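Local coordinates for protein ubiquitin-conjugating enzyme (Plasmodium vivax, PDB 2FO3) that probably carries ubiquitin as a thioester, taking it from an E1 enzyme and passing it toward substrates, as E2 ubiquitin-conjugating enzymes do, at residues Gly88-Leu92 with Ser93-Asp97; Ser106-Val109 with Leu110-Ser114. One frame throughout, in Å; residues are numbered along the deposited sequence.

In the fold
Both contacts lie within the UBC domain and come one after the other along the chain, their centres about 11 Å apart. Contact 1 (88-97) is a loop with a short 3-10 turn after strand 71-74; contact 2 (106-114) is part of helix 105-116, packed on the four-stranded antiparallel sheet. The loop lies against the helix: I90 CD1 is 3.9 Å from I112 CD1, L92 CD2 is 4.0 Å from I112 CG1, and L94 CD1 is 3.4 Å from S111 OG. C91, in the first segment of contact 1, is probably the ubiquitin-accepting cysteine of the E2 family; helix 105-116 lies behind the loop that carries it.

Contact 1 of 2, residues Gly88-Leu92 with Ser93-Asp97; sequences GDICL and SLLGD
A methyl of L95 pushes into the angle between I90 and L92. CD1 of L95 rests 3.9 Å from CD2 of L92, with the two leucine side chains meeting at about a right angle. L95 CD1 is also 4.0 Å from L92 CB, and I90 CG2 closes the other side, 4.2 Å from L95 CD1. The hollow it fills is thus walled by the isoleucine branch and by the stem and one methyl of L92. On L92, chi1 (178°) sets CG beside the carbonyl carbon, on the side of the following turn; from there L92 CD2 serves two neighbours, for besides meeting L95 it touches CB of L94 at 4.1 Å. C91 starts off away from the 93-97 turn. It sits at the surface, in the ICL sequence and at the position where active E2 enzymes carry the cysteine that accepts ubiquitin, so the apolar side chains of I90 and L92 flank what is probably the catalytic residue. After them the chain turns in a single 3-10 turn, 93-95. L95 N donates to L92 O at 2.9 Å, a bond bent to 150° and reaching the oxygen from 45° above the carbonyl plane. One residue on, G96 N bonds to S93 O at 2.9 Å and carries the turn further. Beyond the turn's own atoms, I90 and L95 continue onto V72 of strand 71-74, and I90 also reaches M115 of helix 105-116.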
loop_
_atom_site.group_PDB
_atom_site.type_symbol
_atom_site.label_atom_id
_atom_site.label_comp_id
_atom_site.label_asym_id
_atom_site.label_seq_id
_atom_site.Cartn_x
_atom_site.Cartn_y
_atom_site.Cartn_z
ATOM N N GLY A 88 -7.874 -9.808 -2.373
ATOM C CA GLY A 88 -6.838 -8.884 -1.907
ATOM C C GLY A 88 -7.324 -7.476 -1.616
ATOM O O GLY A 88 -6.556 -6.678 -1.109
ATOM N N ASP A 89 -8.589 -7.155 -1.931
ATOM C CA ASP A 89 -9.165 -5.816 -1.578
ATOM C C ASP A 89 -9.106 -5.583 -0.094
ATOM O O ASP A 89 -9.191 -6.522 0.695
ATOM C CB ASP A 89 -10.622 -5.685 -2.032
ATOM C CG ASP A 89 -10.763 -5.525 -3.530
ATOM O OD1 ASP A 89 -9.770 -5.239 -4.225
ATOM O OD2 ASP A 89 -11.901 -5.669 -4.021
ATOM N N ILE A 90 -9.011 -4.319 0.310
ATOM C CA ILE A 90 -8.782 -4.024 1.712
ATOM C C ILE A 90 -9.926 -3.146 2.171
ATOM O O ILE A 90 -10.313 -2.201 1.473
ATOM C CB ILE A 90 -7.432 -3.282 1.909
ATOM C CG1 ILE A 90 -6.247 -4.187 1.442
ATOM C CG2 ILE A 90 -7.242 -2.802 3.363
ATOM C CD1 ILE A 90 -4.932 -3.354 1.160
ATOM N N CYS A 91 -10.451 -3.476 3.351
ATOM C CA CYS A 91 -11.460 -2.667 4.008
ATOM C C CYS A 91 -10.736 -1.773 5.003
ATOM O O CYS A 91 -10.329 -2.217 6.078
ATOM C CB CYS A 91 -12.508 -3.548 4.728
ATOM S SG CYS A 91 -13.782 -2.515 5.568
ATOM N N LEU A 92 -10.555 -0.508 4.626
ATOM C CA LEU A 92 -9.818 0.457 5.451
ATOM C C LEU A 92 -10.356 1.847 5.182
ATOM O O LEU A 92 -10.256 2.338 4.064
ATOM C CB LEU A 92 -8.306 0.427 5.121
ATOM C CG LEU A 92 -7.425 1.433 5.891
ATOM C CD1 LEU A 92 -7.231 0.996 7.344
ATOM C CD2 LEU A 92 -6.061 1.628 5.202
ATOM N N SER A 93 -10.909 2.486 6.222
ATOM C CA SER A 93 -11.513 3.819 6.102
ATOM C C SER A 93 -10.584 4.854 5.463
ATOM O O SER A 93 -11.043 5.692 4.688
ATOM C CB SER A 93 -11.979 4.326 7.482
ATOM O OG SER A 93 -12.874 3.400 8.074
ATOM N N LEU A 94 -9.284 4.799 5.797
ATOM C CA LEU A 94 -8.309 5.768 5.224
ATOM C C LEU A 94 -8.260 5.740 3.699
ATOM O O LEU A 94 -7.871 6.726 3.066
ATOM C CB LEU A 94 -6.906 5.570 5.804
ATOM C CG LEU A 94 -6.677 6.076 7.224
ATOM C CD1 LEU A 94 -5.309 5.644 7.707
ATOM C CD2 LEU A 94 -6.828 7.624 7.309
ATOM N N LEU A 95 -8.665 4.609 3.116
ATOM C CA LEU A 95 -8.680 4.419 1.660
ATOM C C LEU A 95 -10.006 4.802 1.033
ATOM O O LEU A 95 -10.146 4.793 -0.192
ATOM C CB LEU A 95 -8.393 2.960 1.324
ATOM C CG LEU A 95 -6.950 2.491 1.320
ATOM C CD1 LEU A 95 -6.855 0.955 1.426
ATOM C CD2 LEU A 95 -6.272 3.025 0.053
ATOM N N GLY A 96 -10.991 5.099 1.867
ATOM C CA GLY A 96 -12.319 5.405 1.376
ATOM C C GLY A 96 -12.885 6.635 2.049
ATOM O O GLY A 96 -12.362 7.728 1.897
ATOM N N ASP A 97 -13.956 6.429 2.798
ATOM C CA ASP A 97 -14.633 7.468 3.567
ATOM C C ASP A 97 -13.737 8.465 4.336
ATOM O O ASP A 97 -14.078 9.642 4.444
ATOM C CB ASP A 97 -15.600 6.803 4.547
ATOM C CG ASP A 97 -16.876 6.330 3.873
ATOM O OD1 ASP A 97 -16.862 5.256 3.216
ATOM O OD2 ASP A 97 -17.900 7.038 4.015
#

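Contact 2 of 2, residues Ser106-Val109 with Leu110-Ser114; sequences SGLV and LSIIS
S111 N donates to G107 O at 2.9 Å, and S111 OG lies 3.0 Å from the same oxygen. The serine hydroxyl is there because OG stands beside its own backbone N (chi1 -64°), a torsion that folds it back along the helix toward the preceding turn. This is helix 105-116, the helix that packs on the sheet of the UBC fold, and the segments 106-109 and 110-114 are successive turns of it. The pattern is alpha-helical throughout, each N-H reaching the carbonyl four residues earlier: L110 N to S106 O at 2.9 Å, I112 N to L108 O at 3.1 Å, where the bond is more bent (146°), and I113 N to V109 O at 2.9 Å. S114 N continues the series to L110 O. The side chains divide between faces. V109 and I112 are buried against L57 of strand 54-60; I112 also meets V72 and F74 of strand 71-74, while V109 turns to F18 of helix 10-20 and to P23. S106 is buried near that same helix, and its OG bonds to N21 O. L110 is on the exposed side; of its side chain, L110 CB is the part that comes near segment 106-109, 3.6 Å from S106 O. Between V109 and I113, one turn apart, the side chains meet at a slant. I113 places CG1 beside its backbone N, close over V109 O at 3.3 Å, and from there its methyl CD1 comes 4.0 Å from V109 CG1.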
loop_
_atom_site.group_PDB
_atom_site.type_symbol
_atom_site.label_atom_id
_atom_site.label_comp_id
_atom_site.label_asym_id
_atom_site.label_seq_id
_atom_site.Cartn_x
_atom_site.Cartn_y
_atom_site.Cartn_z
ATOM N N SER A 106 3.434 6.258 1.560
ATOM C CA SER A 106 4.158 5.640 2.665
ATOM C C SER A 106 3.262 5.434 3.932
ATOM O O SER A 106 3.229 4.345 4.505
ATOM C CB SER A 106 5.414 6.463 3.014
ATOM O OG SER A 106 6.200 5.712 3.894
ATOM N N GLY A 107 2.547 6.484 4.350
ATOM C CA GLY A 107 1.648 6.429 5.522
ATOM C C GLY A 107 0.461 5.487 5.296
ATOM O O GLY A 107 0.011 4.814 6.236
ATOM N N LEU A 108 -0.045 5.457 4.068
ATOM C CA LEU A 108 -1.131 4.541 3.727
ATOM C C LEU A 108 -0.687 3.093 3.932
ATOM O O LEU A 108 -1.376 2.323 4.584
ATOM C CB LEU A 108 -1.587 4.788 2.284
ATOM C CG LEU A 108 -2.593 3.809 1.718
ATOM C CD1 LEU A 108 -3.900 3.923 2.496
ATOM C CD2 LEU A 108 -2.781 4.087 0.236
ATOM N N VAL A 109 0.485 2.745 3.382
ATOM C CA VAL A 109 1.065 1.416 3.537
ATOM C C VAL A 109 1.361 1.120 5.013
ATOM O O VAL A 109 1.088 0.026 5.510
ATOM C CB VAL A 109 2.341 1.263 2.625
ATOM C CG1 VAL A 109 3.067 -0.057 2.941
ATOM C CG2 VAL A 109 1.920 1.366 1.100
ATOM N N LEU A 110 1.909 2.098 5.743
ATOM C CA LEU A 110 2.157 1.860 7.173
ATOM C C LEU A 110 0.840 1.576 7.952
ATOM O O LEU A 110 0.817 0.730 8.853
ATOM C CB LEU A 110 2.955 3.012 7.792
ATOM C CG LEU A 110 3.653 2.781 9.116
ATOM C CD1 LEU A 110 4.730 1.671 9.044
ATOM C CD2 LEU A 110 4.249 4.097 9.549
ATOM N N SER A 111 -0.227 2.287 7.616
ATOM C CA SER A 111 -1.547 2.021 8.236
ATOM C C SER A 111 -2.064 0.615 7.931
ATOM O O SER A 111 -2.722 -0.008 8.778
ATOM C CB SER A 111 -2.574 3.059 7.806
ATOM O OG SER A 111 -2.190 4.352 8.271
ATOM N N ILE A 112 -1.765 0.118 6.736
ATOM C CA ILE A 112 -2.161 -1.254 6.347
ATOM C C ILE A 112 -1.359 -2.223 7.169
ATOM O O ILE A 112 -1.895 -3.175 7.715
ATOM C CB ILE A 112 -1.966 -1.509 4.802
ATOM C CG1 ILE A 112 -2.984 -0.663 3.989
ATOM C CG2 ILE A 112 -2.020 -3.048 4.467
ATOM C CD1 ILE A 112 -2.615 -0.450 2.498
ATOM N N ILE A 113 -0.064 -1.947 7.319
ATOM C CA ILE A 113 0.798 -2.843 8.072
ATOM C C ILE A 113 0.325 -2.835 9.524
ATOM O O ILE A 113 0.248 -3.872 10.163
ATOM C CB ILE A 113 2.304 -2.425 7.973
ATOM C CG1 ILE A 113 2.796 -2.569 6.538
ATOM C CG2 ILE A 113 3.177 -3.275 8.909
ATOM C CD1 ILE A 113 4.175 -1.907 6.319
ATOM N N SER A 114 -0.011 -1.651 10.028
ATOM C CA SER A 114 -0.601 -1.539 11.364
ATOM C C SER A 114 -1.864 -2.404 11.523
ATOM O O SER A 114 -1.980 -3.181 12.507
ATOM C CB SER A 114 -0.918 -0.083 11.684
ATOM O OG SER A 114 -1.416 0.017 13.000
#